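Predicted ATPase involved in replication control, Cdc46/Mcm family (Methanopyrus kandleri AV19, PDB 3F8T) probably binds ATP and single-stranded DNA and may act as a DNA helicase in replication. Local coordinates at residues V125-A131 against G288-A293; R133-A137 against R149-L155; D355-A359 against Y486-Q492; V306-E310 against A344-P348; V22-L28 against P79-L84. The protein carries 2 engineered substitutions. All coordinates share one frame; numbering follows the deposited sequence.

Contact 1: V125-A131 against G288-A293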
# COMPACT_ATOMS: atom_id res chain seq x y z
N VAL A 125 -8.04 -2.11 -5.74
CA VAL A 125 -8.77 -3.07 -6.56
C VAL A 125 -8.82 -4.41 -5.83
O VAL A 125 -7.78 -5.02 -5.54
CB VAL A 125 -8.16 -3.23 -7.99
CG1 VAL A 125 -8.99 -4.19 -8.83
CG2 VAL A 125 -8.04 -1.87 -8.69
N ARG A 126 -10.03 -4.87 -5.53
CA ARG A 126 -10.22 -6.14 -4.85
C ARG A 126 -10.27 -7.31 -5.82
O ARG A 126 -9.85 -8.42 -5.49
CB ARG A 126 -11.52 -6.11 -4.06
CG ARG A 126 -11.52 -5.11 -2.93
CD ARG A 126 -10.85 -5.68 -1.69
NE ARG A 126 -11.81 -6.45 -0.91
CZ ARG A 126 -12.28 -6.08 0.28
NH1 ARG A 126 -11.86 -4.97 0.87
NH2 ARG A 126 -13.16 -6.85 0.89
N GLU A 127 -10.80 -7.04 -7.02
CA GLU A 127 -11.13 -8.11 -7.94
C GLU A 127 -11.28 -7.57 -9.36
O GLU A 127 -11.65 -6.41 -9.57
CB GLU A 127 -12.43 -8.80 -7.48
CG GLU A 127 -12.85 -9.99 -8.34
CD GLU A 127 -14.17 -10.58 -7.90
OE1 GLU A 127 -14.45 -10.62 -6.67
OE2 GLU A 127 -14.93 -11.00 -8.81
N VAL A 128 -10.95 -8.41 -10.34
CA VAL A 128 -11.21 -8.08 -11.74
C VAL A 128 -11.83 -9.30 -12.40
O VAL A 128 -11.62 -10.43 -11.95
CB VAL A 128 -9.95 -7.63 -12.50
CG1 VAL A 128 -9.32 -6.39 -11.86
CG2 VAL A 128 -8.90 -8.77 -12.67
N ARG A 129 -12.60 -9.07 -13.46
CA ARG A 129 -13.18 -10.18 -14.19
C ARG A 129 -13.40 -9.86 -15.68
O ARG A 129 -13.50 -8.69 -16.08
CB ARG A 129 -14.45 -10.71 -13.50
CG ARG A 129 -15.70 -9.91 -13.69
CD ARG A 129 -16.89 -10.63 -13.05
NE ARG A 129 -18.17 -10.04 -13.49
CZ ARG A 129 -18.74 -8.96 -12.96
NH1 ARG A 129 -18.15 -8.33 -11.95
NH2 ARG A 129 -19.89 -8.51 -13.43
N GLY A 130 -13.42 -10.93 -16.47
CA GLY A 130 -13.61 -10.83 -17.91
C GLY A 130 -13.50 -12.17 -18.62
O GLY A 130 -13.58 -13.23 -18.00
N ALA A 131 -13.33 -12.11 -19.93
CA ALA A 131 -13.23 -13.32 -20.74
C ALA A 131 -12.09 -13.13 -21.73
O ALA A 131 -10.92 -13.30 -21.38
CB ALA A 131 -14.56 -13.59 -21.45
N GLY A 288 -15.98 -17.46 -18.28
CA GLY A 288 -15.11 -16.30 -18.11
C GLY A 288 -14.14 -16.57 -16.96
O GLY A 288 -14.04 -17.70 -16.48
N TRP A 289 -13.44 -15.53 -16.52
CA TRP A 289 -12.48 -15.65 -15.43
C TRP A 289 -12.65 -14.48 -14.44
O TRP A 289 -12.99 -13.37 -14.85
CB TRP A 289 -11.04 -15.69 -15.96
CG TRP A 289 -10.71 -14.53 -16.86
CD1 TRP A 289 -10.79 -14.51 -18.23
CD2 TRP A 289 -10.28 -13.22 -16.46
NE1 TRP A 289 -10.42 -13.27 -18.70
CE2 TRP A 289 -10.11 -12.46 -17.63
CE3 TRP A 289 -10.01 -12.62 -15.21
CZ2 TRP A 289 -9.68 -11.12 -17.61
CZ3 TRP A 289 -9.60 -11.30 -15.19
CH2 TRP A 289 -9.43 -10.56 -16.38
N ALA A 290 -12.41 -14.74 -13.16
CA ALA A 290 -12.37 -13.68 -12.15
C ALA A 290 -11.14 -13.88 -11.30
O ALA A 290 -10.83 -15.00 -10.92
CB ALA A 290 -13.62 -13.70 -11.31
N LEU A 291 -10.42 -12.79 -11.01
CA LEU A 291 -9.23 -12.84 -10.18
C LEU A 291 -9.43 -11.93 -8.97
O LEU A 291 -9.61 -10.72 -9.13
CB LEU A 291 -8.02 -12.41 -10.99
CG LEU A 291 -6.65 -12.44 -10.30
CD1 LEU A 291 -6.27 -13.87 -9.93
CD2 LEU A 291 -5.58 -11.80 -11.17
N ARG A 292 -9.42 -12.52 -7.77
CA ARG A 292 -9.71 -11.81 -6.52
C ARG A 292 -8.47 -11.79 -5.60
O ARG A 292 -7.87 -12.84 -5.33
CB ARG A 292 -10.91 -12.44 -5.79
CG ARG A 292 -11.06 -11.93 -4.36
CD ARG A 292 -12.44 -12.07 -3.76
NE ARG A 292 -12.56 -11.13 -2.64
CZ ARG A 292 -13.05 -9.89 -2.74
NH1 ARG A 292 -13.53 -9.42 -3.90
NH2 ARG A 292 -13.10 -9.11 -1.66
N ALA A 293 -8.11 -10.60 -5.14
CA ALA A 293 -6.94 -10.42 -4.30
C ALA A 293 -7.19 -11.02 -2.93
O ALA A 293 -8.23 -10.77 -2.33
CB ALA A 293 -6.64 -8.95 -4.15
O HOH W 1 -10.12 -8.92 -2.55

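Contact 2: R133-A137 against R149-L155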
# COMPACT_ATOMS: atom_id res chain seq x y z
N ARG A 133 -11.62 -10.21 -22.87
CA ARG A 133 -11.25 -8.86 -22.44
C ARG A 133 -11.44 -8.69 -20.93
O ARG A 133 -12.32 -9.32 -20.33
CB ARG A 133 -12.12 -7.84 -23.19
CG ARG A 133 -11.66 -6.39 -23.08
CD ARG A 133 -12.55 -5.44 -23.88
NE ARG A 133 -13.92 -5.36 -23.36
CZ ARG A 133 -14.73 -4.31 -23.52
NH1 ARG A 133 -14.31 -3.23 -24.19
NH2 ARG A 133 -15.96 -4.33 -23.00
N LEU A 134 -10.60 -7.85 -20.32
CA LEU A 134 -10.80 -7.40 -18.94
C LEU A 134 -12.00 -6.45 -18.92
O LEU A 134 -12.00 -5.43 -19.61
CB LEU A 134 -9.52 -6.72 -18.44
CG LEU A 134 -9.46 -5.93 -17.14
CD1 LEU A 134 -9.82 -6.80 -15.95
CD2 LEU A 134 -8.07 -5.34 -16.97
N GLU A 135 -13.03 -6.78 -18.13
CA GLU A 135 -14.34 -6.13 -18.25
C GLU A 135 -14.86 -5.42 -17.01
O GLU A 135 -15.47 -4.36 -17.12
CB GLU A 135 -15.41 -7.13 -18.71
CG GLU A 135 -15.15 -7.77 -20.07
CD GLU A 135 -16.08 -8.93 -20.38
OE1 GLU A 135 -16.76 -9.44 -19.45
OE2 GLU A 135 -16.12 -9.35 -21.56
N HIS A 136 -14.67 -6.03 -15.84
CA HIS A 136 -15.25 -5.54 -14.59
C HIS A 136 -14.23 -5.53 -13.46
O HIS A 136 -13.33 -6.36 -13.43
CB HIS A 136 -16.41 -6.42 -14.14
CG HIS A 136 -17.62 -6.34 -15.01
ND1 HIS A 136 -18.69 -5.52 -14.72
CD2 HIS A 136 -17.95 -6.99 -16.15
CE1 HIS A 136 -19.62 -5.66 -15.66
NE2 HIS A 136 -19.19 -6.54 -16.54
N ALA A 137 -14.41 -4.60 -12.53
CA ALA A 137 -13.60 -4.59 -11.32
C ALA A 137 -14.46 -4.25 -10.11
O ALA A 137 -15.54 -3.65 -10.23
CB ALA A 137 -12.45 -3.60 -11.46
N ARG A 149 -17.44 -0.96 -14.49
CA ARG A 149 -17.36 -1.44 -15.87
C ARG A 149 -16.18 -0.72 -16.50
O ARG A 149 -16.14 0.51 -16.53
CB ARG A 149 -18.65 -1.16 -16.64
CG ARG A 149 -19.76 -2.17 -16.38
CD ARG A 149 -20.98 -1.90 -17.28
NE ARG A 149 -21.69 -0.70 -16.84
CZ ARG A 149 -22.72 -0.69 -16.00
NH1 ARG A 149 -23.20 -1.83 -15.50
NH2 ARG A 149 -23.27 0.47 -15.65
N LEU A 150 -15.21 -1.50 -16.97
CA LEU A 150 -13.89 -0.95 -17.32
C LEU A 150 -13.79 -0.34 -18.71
O LEU A 150 -12.98 0.56 -18.93
CB LEU A 150 -12.78 -1.98 -17.10
CG LEU A 150 -12.53 -2.38 -15.63
CD1 LEU A 150 -11.66 -3.62 -15.58
CD2 LEU A 150 -11.88 -1.24 -14.85
N HIS A 151 -14.58 -0.85 -19.66
CA HIS A 151 -14.59 -0.29 -21.02
C HIS A 151 -13.18 -0.18 -21.62
O HIS A 151 -12.79 0.86 -22.14
CB HIS A 151 -15.28 1.08 -21.05
CG HIS A 151 -16.69 1.06 -20.53
ND1 HIS A 151 -17.70 0.35 -21.14
CD2 HIS A 151 -17.25 1.65 -19.44
CE1 HIS A 151 -18.82 0.51 -20.46
NE2 HIS A 151 -18.57 1.30 -19.43
N GLY A 152 -12.41 -1.26 -21.53
CA GLY A 152 -11.07 -1.30 -22.13
C GLY A 152 -9.94 -0.77 -21.26
O GLY A 152 -8.76 -0.94 -21.60
N HIS A 153 -10.30 -0.11 -20.16
CA HIS A 153 -9.29 0.43 -19.25
C HIS A 153 -8.71 -0.66 -18.39
O HIS A 153 -9.44 -1.52 -17.88
CB HIS A 153 -9.86 1.55 -18.40
CG HIS A 153 -10.35 2.72 -19.19
ND1 HIS A 153 -11.66 2.84 -19.60
CD2 HIS A 153 -9.70 3.81 -19.67
CE1 HIS A 153 -11.80 3.96 -20.28
NE2 HIS A 153 -10.63 4.56 -20.34
N ARG A 154 -7.40 -0.64 -18.22
CA ARG A 154 -6.73 -1.72 -17.52
C ARG A 154 -6.34 -1.37 -16.08
O ARG A 154 -6.09 -0.22 -15.73
CB ARG A 154 -5.53 -2.22 -18.32
CG ARG A 154 -5.93 -3.23 -19.41
CD ARG A 154 -4.91 -3.32 -20.54
NE ARG A 154 -3.58 -3.72 -20.08
CZ ARG A 154 -3.15 -4.98 -19.95
NH1 ARG A 154 -3.94 -6.01 -20.24
NH2 ARG A 154 -1.91 -5.22 -19.52
N LEU A 155 -6.34 -2.40 -15.25
CA LEU A 155 -5.88 -2.33 -13.87
C LEU A 155 -5.84 -3.78 -13.36
O LEU A 155 -6.19 -4.71 -14.12
CB LEU A 155 -6.77 -1.40 -13.01
CG LEU A 155 -8.29 -1.41 -13.16
CD1 LEU A 155 -8.91 -2.77 -12.78
CD2 LEU A 155 -8.92 -0.30 -12.34
O HOH W 2 -13.51 -3.51 -20.75
O HOH W 3 -10.16 -3.52 -19.95
O HOH W 4 -16.44 -2.82 -19.88

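Contact 3: D355-A359 against Y486-Q492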
# COMPACT_ATOMS: atom_id res chain seq x y z
N ASP A 355 14.48 -24.99 27.29
CA ASP A 355 15.34 -24.75 26.14
C ASP A 355 15.36 -23.24 25.83
O ASP A 355 14.50 -22.50 26.33
CB ASP A 355 14.85 -25.57 24.95
N PRO A 356 16.33 -22.78 25.01
CA PRO A 356 16.40 -21.34 24.71
C PRO A 356 15.11 -20.87 24.02
O PRO A 356 14.46 -21.68 23.35
CB PRO A 356 17.59 -21.24 23.76
CG PRO A 356 17.74 -22.59 23.17
CD PRO A 356 17.37 -23.52 24.28
N PRO A 357 14.72 -19.59 24.19
CA PRO A 357 13.44 -19.11 23.65
C PRO A 357 13.15 -19.47 22.18
O PRO A 357 12.01 -19.79 21.86
CB PRO A 357 13.52 -17.60 23.83
CG PRO A 357 14.37 -17.44 25.03
CD PRO A 357 15.43 -18.50 24.89
N ILE A 358 14.17 -19.44 21.32
CA ILE A 358 13.94 -19.73 19.91
C ILE A 358 13.64 -21.22 19.66
O ILE A 358 12.93 -21.57 18.71
CB ILE A 358 15.08 -19.22 19.00
CG1 ILE A 358 14.60 -19.16 17.54
CG2 ILE A 358 16.37 -20.05 19.19
CD1 ILE A 358 15.43 -18.28 16.65
N ALA A 359 14.16 -22.09 20.52
CA ALA A 359 13.90 -23.52 20.42
C ALA A 359 12.44 -23.87 20.69
O ALA A 359 11.95 -24.90 20.24
CB ALA A 359 14.83 -24.31 21.34
N TYR A 486 17.86 -9.29 19.51
CA TYR A 486 17.20 -10.48 18.95
C TYR A 486 18.07 -11.74 19.03
O TYR A 486 17.63 -12.80 19.51
CB TYR A 486 16.81 -10.22 17.48
CG TYR A 486 16.66 -11.46 16.62
CD1 TYR A 486 15.92 -12.55 17.08
CD2 TYR A 486 17.23 -11.55 15.35
CE1 TYR A 486 15.77 -13.70 16.31
CE2 TYR A 486 17.09 -12.71 14.56
CZ TYR A 486 16.35 -13.78 15.06
OH TYR A 486 16.14 -14.95 14.34
N LEU A 487 19.30 -11.64 18.54
CA LEU A 487 20.21 -12.79 18.52
C LEU A 487 20.53 -13.30 19.93
O LEU A 487 20.60 -14.53 20.16
CB LEU A 487 21.49 -12.45 17.77
CG LEU A 487 21.39 -12.19 16.26
CD1 LEU A 487 22.75 -11.77 15.74
CD2 LEU A 487 20.85 -13.39 15.48
N GLU A 488 20.71 -12.37 20.85
CA GLU A 488 21.07 -12.69 22.22
C GLU A 488 19.91 -13.23 23.02
O GLU A 488 20.04 -14.28 23.67
CB GLU A 488 21.75 -11.49 22.90
CG GLU A 488 23.19 -11.31 22.40
CD GLU A 488 23.77 -9.90 22.63
OE1 GLU A 488 23.33 -9.20 23.56
OE2 GLU A 488 24.70 -9.52 21.87
N THR A 489 18.76 -12.56 22.95
CA THR A 489 17.56 -13.00 23.65
C THR A 489 17.03 -14.35 23.16
O THR A 489 16.46 -15.12 23.95
CB THR A 489 16.44 -11.95 23.61
OG1 THR A 489 16.03 -11.74 22.25
CG2 THR A 489 16.93 -10.64 24.20
N ALA A 490 17.23 -14.64 21.87
CA ALA A 490 16.83 -15.92 21.28
C ALA A 490 17.44 -17.13 21.99
O ALA A 490 16.83 -18.21 22.03
CB ALA A 490 17.20 -15.95 19.81
N MET A 491 18.64 -16.94 22.53
CA MET A 491 19.44 -18.01 23.11
C MET A 491 19.60 -17.91 24.63
O MET A 491 20.22 -18.78 25.24
CB MET A 491 20.83 -18.05 22.47
CG MET A 491 20.83 -18.35 20.98
SD MET A 491 20.13 -19.97 20.58
CE MET A 491 21.56 -21.04 20.63
N GLN A 492 19.06 -16.86 25.25
CA GLN A 492 19.26 -16.66 26.69
C GLN A 492 18.37 -17.54 27.57
O GLN A 492 17.21 -17.81 27.24
CB GLN A 492 19.14 -15.18 27.07
CG GLN A 492 17.72 -14.68 27.21
CD GLN A 492 17.64 -13.50 28.15
OE1 GLN A 492 18.11 -12.40 27.84
NE2 GLN A 492 17.04 -13.72 29.32

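Contact 4: V306-E310 against A344-P348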
# COMPACT_ATOMS: atom_id res chain seq x y z
N VAL A 306 -0.04 -11.07 10.41
CA VAL A 306 -0.34 -12.51 10.30
C VAL A 306 -0.36 -13.09 11.70
O VAL A 306 0.68 -13.43 12.24
CB VAL A 306 0.68 -13.26 9.42
CG1 VAL A 306 0.28 -14.74 9.31
CG2 VAL A 306 0.75 -12.65 8.02
N ASP A 307 -1.55 -13.17 12.28
CA ASP A 307 -1.70 -13.58 13.68
C ASP A 307 -1.81 -15.11 13.75
O ASP A 307 -2.28 -15.75 12.80
CB ASP A 307 -2.94 -12.94 14.30
CG ASP A 307 -2.86 -12.78 15.83
OD1 ASP A 307 -1.87 -13.21 16.46
OD2 ASP A 307 -3.79 -12.18 16.39
N HIS A 308 -1.39 -15.67 14.87
CA HIS A 308 -1.46 -17.12 15.12
C HIS A 308 -0.74 -17.96 14.07
O HIS A 308 -1.34 -18.85 13.44
CB HIS A 308 -2.92 -17.55 15.29
CG HIS A 308 -3.68 -16.69 16.24
ND1 HIS A 308 -3.44 -16.70 17.60
CD2 HIS A 308 -4.63 -15.74 16.03
CE1 HIS A 308 -4.23 -15.82 18.19
NE2 HIS A 308 -4.95 -15.22 17.26
N LEU A 309 0.55 -17.69 13.90
CA LEU A 309 1.39 -18.40 12.93
C LEU A 309 1.69 -19.86 13.33
O LEU A 309 2.13 -20.65 12.49
CB LEU A 309 2.70 -17.61 12.71
CG LEU A 309 3.67 -17.97 11.58
CD1 LEU A 309 3.02 -17.81 10.20
CD2 LEU A 309 4.88 -17.06 11.67
N GLU A 310 1.48 -20.22 14.60
CA GLU A 310 1.81 -21.58 15.06
C GLU A 310 1.20 -22.63 14.17
O GLU A 310 0.01 -22.54 13.83
CB GLU A 310 1.39 -21.80 16.53
CG GLU A 310 -0.11 -21.64 16.80
CD GLU A 310 -0.51 -20.24 17.25
OE1 GLU A 310 0.31 -19.29 17.16
OE2 GLU A 310 -1.66 -20.08 17.72
N ALA A 344 4.14 -10.87 11.98
CA ALA A 344 3.52 -12.12 12.37
C ALA A 344 3.55 -12.25 13.89
O ALA A 344 4.34 -11.58 14.56
CB ALA A 344 4.24 -13.25 11.75
N ALA A 345 2.66 -13.09 14.42
CA ALA A 345 2.65 -13.43 15.84
C ALA A 345 2.52 -14.94 16.03
O ALA A 345 1.75 -15.61 15.32
CB ALA A 345 1.53 -12.70 16.54
N ILE A 346 3.27 -15.47 16.99
CA ILE A 346 3.22 -16.90 17.29
C ILE A 346 3.16 -17.10 18.80
O ILE A 346 3.81 -16.37 19.57
CB ILE A 346 4.43 -17.66 16.70
CG1 ILE A 346 4.21 -19.17 16.76
CG2 ILE A 346 5.75 -17.28 17.41
CD1 ILE A 346 5.07 -19.96 15.77
N ASN A 347 2.37 -18.09 19.21
CA ASN A 347 2.26 -18.44 20.62
C ASN A 347 3.12 -19.65 20.90
O ASN A 347 2.73 -20.77 20.55
CB ASN A 347 0.81 -18.75 21.00
CG ASN A 347 0.67 -19.33 22.41
OD1 ASN A 347 1.63 -19.33 23.19
ND2 ASN A 347 -0.52 -19.82 22.74
N PRO A 348 4.28 -19.44 21.56
CA PRO A 348 5.16 -20.54 21.93
C PRO A 348 4.58 -21.27 23.15
O PRO A 348 3.39 -21.62 23.15
CB PRO A 348 6.47 -19.83 22.30
CG PRO A 348 6.05 -18.48 22.75
CD PRO A 348 4.78 -18.14 22.03

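Contact 5: V22-L28 against P79-L84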
# COMPACT_ATOMS: atom_id res chain seq x y z
N VAL A 22 -28.82 19.67 -31.40
CA VAL A 22 -28.23 18.60 -30.61
C VAL A 22 -28.69 18.71 -29.15
O VAL A 22 -29.13 17.72 -28.57
CB VAL A 22 -26.67 18.56 -30.69
CG1 VAL A 22 -26.12 17.39 -29.90
CG2 VAL A 22 -26.20 18.45 -32.13
N ALA A 23 -28.60 19.91 -28.59
CA ALA A 23 -29.02 20.16 -27.21
C ALA A 23 -30.46 19.71 -26.97
O ALA A 23 -30.74 18.96 -26.02
CB ALA A 23 -28.85 21.63 -26.84
N SER A 24 -31.36 20.14 -27.86
CA SER A 24 -32.78 19.81 -27.77
C SER A 24 -32.99 18.29 -27.79
O SER A 24 -33.75 17.75 -26.98
CB SER A 24 -33.54 20.46 -28.93
OG SER A 24 -34.93 20.18 -28.87
N ARG A 25 -32.30 17.64 -28.73
CA ARG A 25 -32.32 16.19 -28.91
C ARG A 25 -31.95 15.41 -27.64
O ARG A 25 -32.49 14.34 -27.38
CB ARG A 25 -31.37 15.81 -30.06
CG ARG A 25 -31.50 14.39 -30.58
CD ARG A 25 -31.32 14.36 -32.10
NE ARG A 25 -29.92 14.27 -32.54
CZ ARG A 25 -29.26 15.20 -33.24
NH1 ARG A 25 -29.85 16.35 -33.59
NH2 ARG A 25 -28.01 15.00 -33.59
N PHE A 26 -31.03 15.97 -26.85
CA PHE A 26 -30.50 15.29 -25.67
C PHE A 26 -31.04 15.87 -24.36
O PHE A 26 -30.58 15.50 -23.29
CB PHE A 26 -28.97 15.33 -25.73
CG PHE A 26 -28.39 14.36 -26.71
CD1 PHE A 26 -28.14 14.74 -28.03
CD2 PHE A 26 -28.15 13.04 -26.33
CE1 PHE A 26 -27.62 13.84 -28.94
CE2 PHE A 26 -27.63 12.12 -27.25
CZ PHE A 26 -27.37 12.52 -28.55
N GLY A 27 -32.02 16.77 -24.48
CA GLY A 27 -32.70 17.35 -23.32
C GLY A 27 -31.84 18.30 -22.51
O GLY A 27 -31.98 18.37 -21.30
N LEU A 28 -30.94 19.01 -23.21
CA LEU A 28 -30.03 19.99 -22.60
C LEU A 28 -30.42 21.41 -22.98
O LEU A 28 -30.77 21.66 -24.13
CB LEU A 28 -28.59 19.75 -23.09
CG LEU A 28 -27.96 18.41 -22.73
CD1 LEU A 28 -26.60 18.31 -23.37
CD2 LEU A 28 -27.86 18.28 -21.21
N PRO A 79 -23.24 11.70 -23.91
CA PRO A 79 -23.68 11.29 -25.26
C PRO A 79 -23.93 12.45 -26.23
O PRO A 79 -23.77 12.27 -27.45
CB PRO A 79 -24.98 10.51 -25.00
CG PRO A 79 -25.44 10.96 -23.69
CD PRO A 79 -24.21 11.28 -22.88
N ALA A 80 -24.31 13.61 -25.70
CA ALA A 80 -24.48 14.81 -26.55
C ALA A 80 -23.15 15.19 -27.19
O ALA A 80 -23.07 15.46 -28.39
CB ALA A 80 -25.02 15.98 -25.74
N LEU A 81 -22.11 15.21 -26.36
CA LEU A 81 -20.76 15.50 -26.83
C LEU A 81 -20.28 14.44 -27.82
O LEU A 81 -19.75 14.78 -28.87
CB LEU A 81 -19.79 15.65 -25.64
CG LEU A 81 -20.14 16.80 -24.69
CD1 LEU A 81 -19.09 16.95 -23.58
CD2 LEU A 81 -20.32 18.13 -25.45
N ARG A 82 -20.50 13.16 -27.51
CA ARG A 82 -20.17 12.10 -28.48
C ARG A 82 -20.85 12.34 -29.84
O ARG A 82 -20.22 12.17 -30.89
CB ARG A 82 -20.53 10.72 -27.93
CG ARG A 82 -19.47 10.14 -26.97
CD ARG A 82 -19.63 8.64 -26.76
NE ARG A 82 -20.52 8.35 -25.64
CZ ARG A 82 -21.80 8.00 -25.76
NH1 ARG A 82 -22.53 7.76 -24.67
NH2 ARG A 82 -22.36 7.87 -26.96
N GLU A 83 -22.12 12.75 -29.80
CA GLU A 83 -22.87 13.05 -31.01
C GLU A 83 -22.26 14.22 -31.80
O GLU A 83 -22.09 14.13 -33.02
CB GLU A 83 -24.36 13.30 -30.68
CG GLU A 83 -25.25 13.67 -31.87
CD GLU A 83 -25.19 12.67 -33.02
OE1 GLU A 83 -24.94 11.46 -32.79
OE2 GLU A 83 -25.39 13.11 -34.17
N LEU A 84 -21.92 15.30 -31.11
CA LEU A 84 -21.18 16.41 -31.73
C LEU A 84 -19.89 15.96 -32.41
O LEU A 84 -19.60 16.37 -33.53
CB LEU A 84 -20.85 17.50 -30.71
CG LEU A 84 -21.93 18.48 -30.25
CD1 LEU A 84 -21.38 19.35 -29.13
CD2 LEU A 84 -22.46 19.34 -31.38

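Contact 1: V125-A131 against G288-A293
Trp289 lays one face of its indole over the backbone of Gly130, with Gly130 CA over the six-membered ring in a CH-pi contact, 4.2 Å from its centroid. The two strands run antiparallel, joining the OB-fold strand 118-130 to a hairpin strand of the P-loop domain, probably the helix-2 insert of MCM proteins. A chi1 of 54°, with CG between the backbone N and the carbonyl carbon, folds the indole back over the neighbouring strand. From there Trp289 NE1 reaches Ala131 O (2.7 Å) in the ring plane, while Val128 CG2 meets the ring edge at Trp289 CZ3 (3.6 Å). Leu291 shares this face of the sheet; Pro157 packs on Leu291 and Val128, Leu134 on Val128 and Trp289.

On the other face, Ala290 CB rests on Arg129 CB. Beyond it, extended Glu127 uses the anti lone pair of OE1 to receive Arg292 NH1 (3.2 Å) in a salt bridge. This offsets the charge of Arg292, whose guanidinium lies beside that of Arg126, planes 67° apart; Arg126 NE and Arg292 NH2, both donors, come within 3.0 Å without bonding. Arg126 O accepts Ala293 N at 2.8 Å, and one water bridges Arg126 O and Ala293 O.

Contact 2: R133-A137 against R149-L155
Leu134 sets its branch carbon CG 3.6 Å from the Leu150 CD1 methyl. CG of Leu134 is anti to its own backbone N (chi1 169°), which carries the side chain over the 149-155 loop; there CD2 lies against Leu155 O and Arg154 CG. Leu150 CD2 and Leu155 CD1 both approach Ala137 CB, Leu155 CD1 at 3.9 Å, and Val125 and Val128 of strand 118-130 continue this apolar patch. His136 and Arg149, an antiparallel non-hydrogen-bonded pair, run side by side, with His136 CE1 at 3.6 Å from Arg149 CG. The guanidinium stands nearly perpendicular to the imidazole and is salt-bridged to Asp173 through NE.

Direct polar contact comes from the backbone: Leu150 N donates to Glu135 O (2.9 Å, 171°), approaching from above the carbonyl plane. Past this bond the loop folds into a type I' turn, Leu150 to His153, in which Leu150 O receives both His153 N and His153 ND1.

Waters bridge the two backbones beyond this bond. Leu134 O takes two of them, one passing on to Gly152 N and the other to His153 O.

The OB-fold strand is thus held to the loop by a small apolar patch of Leu134, Ala137, Leu150 and Leu155, whereas beyond the end of the pairing Leu134 O, Gly152 N and His153 O are linked through solvent.

Contact 3: D355-A359 against Y486-Q492
Ile358 and Ala490 form the apolar centre, their CB atoms 4.0 Å apart. Ile358 CG2 turns to Met491 SD, also at 4.0 Å; the methionine chain, bent at chi2 and chi3, brings its sulfur back to this side even though its CB points away. Extended through both torsions (chi1 -162°, chi2 161°), Ile358 sends CD1 along to the hydroxyl end of Tyr486. Pro356 flanks the centre, its CB against Met491 CA.

Further out, the ring of Pro357 sits among carbonyl oxygens, with Pro357 CD 3.0 Å from Gln492 O and Pro357 CG 3.3 Å from Thr489 O. Phe376 of strand 373-376 packs on Pro357, Thr489 and Ala490 alike.

At the polar edge Ile358 N donates to Ala490 O (3.0 Å), in the carbonyl plane and on a lone pair. The contact joins the loop after strand 341-346 of the P-loop domain to the C-terminal end of helix 473-489, where the modelled chain finishes at Gln492. Pro357 has no N-H to offer the carbonyls around its ring, and the next residue, Ile358, supplies the donor: one backbone hydrogen bond crosses, surrounded by apolar packing.

Contact 4: V306-E310 against A344-P348
Val306 and Ala344 pair as parallel neighbours, Val306 O accepting Ala345 N at 3.0 Å, before the two segments leave the sheet with Leu309 N donating almost straight to Ala345 O. These are the adjacent inner strands 303-307 and 341-346 of the AAA+ core; the position of the first, and Asp307 at its end, are consistent with a Walker B strand, and Asn347, just past the second, lies where MCM proteins carry sensor 1.

Leu309 sets CD2 against Ala344 CB (3.9 Å), and Ile346 lays CG1 beside Glu310 N. Both leucine and isoleucine also touch Leu243 of the next strand and Leu363. Asp307 brings OD1 to 3.4 Å from Ala345 CB; OD1 also lies over the His308 ring and takes a weak bond from His308 N, while OD2 is held by Ser252 and Tyr268.

Glu310, bent sharply at chi2 (-93°), curls its carboxylate back across Ile346, and Glu310 OE1 takes Asn347 N (3.1 Å) from above the carboxylate plane. A side-chain oxygen thus continues the pairing after the strands part, tying the putative sensor 1 backbone to the segment that follows the probable Walker B strand.

Contact 5: V22-L28 against P79-L84
Phe26 presents one face of its ring to Ala80, whose CA sits 3.8 Å from the centroid and only 7° off the normal, a CH-pi contact; the carbonyl of Val22 lies at the ring's edge, in its plane. Pro79 CB approaches Phe26 CE2 (3.8 Å), and Glu83 CB approaches Phe26 CE1 (3.7 Å). The Arg25 guanidinium meets Glu83 OE2 at its own edge through NH2 (3.3 Å), a salt bridge with a weak, bent hydrogen bond; bends in both side chains (chi2 and chi3 of Arg25, chi2 of Glu83) bring these charged ends together.

Leu28 CD1 also reaches Ala80 CB (3.7 Å), and Val22 CG2 touches Leu84 CD2. Leu28 is brought there by a Schellman motif with Gly27 as C-prime residue, which ends the first helix.

Helix 19-25 in this way packs on helix 74-88 in the N-terminal domain. Helix 30-37 closes alongside, Leu33 touching Val22 and Val37 touching Leu84, while Leu81 meets Val96 and Phe98 of strand 96-99.

How the contacts relate
The five contacts follow the elongated chain from the N-terminal helices to the lid. Contacts 1 and 2, with centres 10 Å apart, share one sheet: Arg129 exchanges backbone bonds with Glu135 and His136, and Val128 packs on Leu134, so the OB-fold sheet extends into the P-loop-domain hairpin. Contact 5 does not touch contact 2; nearest atoms are about 9 Å apart and centres 26 Å. Contact 4 holds the probable nucleotide-site elements, Walker B and sensor 1; its centre is 31 Å from that of contact 1, leaving the interdomain sheet well away. Contact 3, centred 17 Å from contact 4, fastens the loop downstream of the putative sensor 1 to the last lid helix. Contacts 3 and 5 mark the extremes, 74 Å between centres.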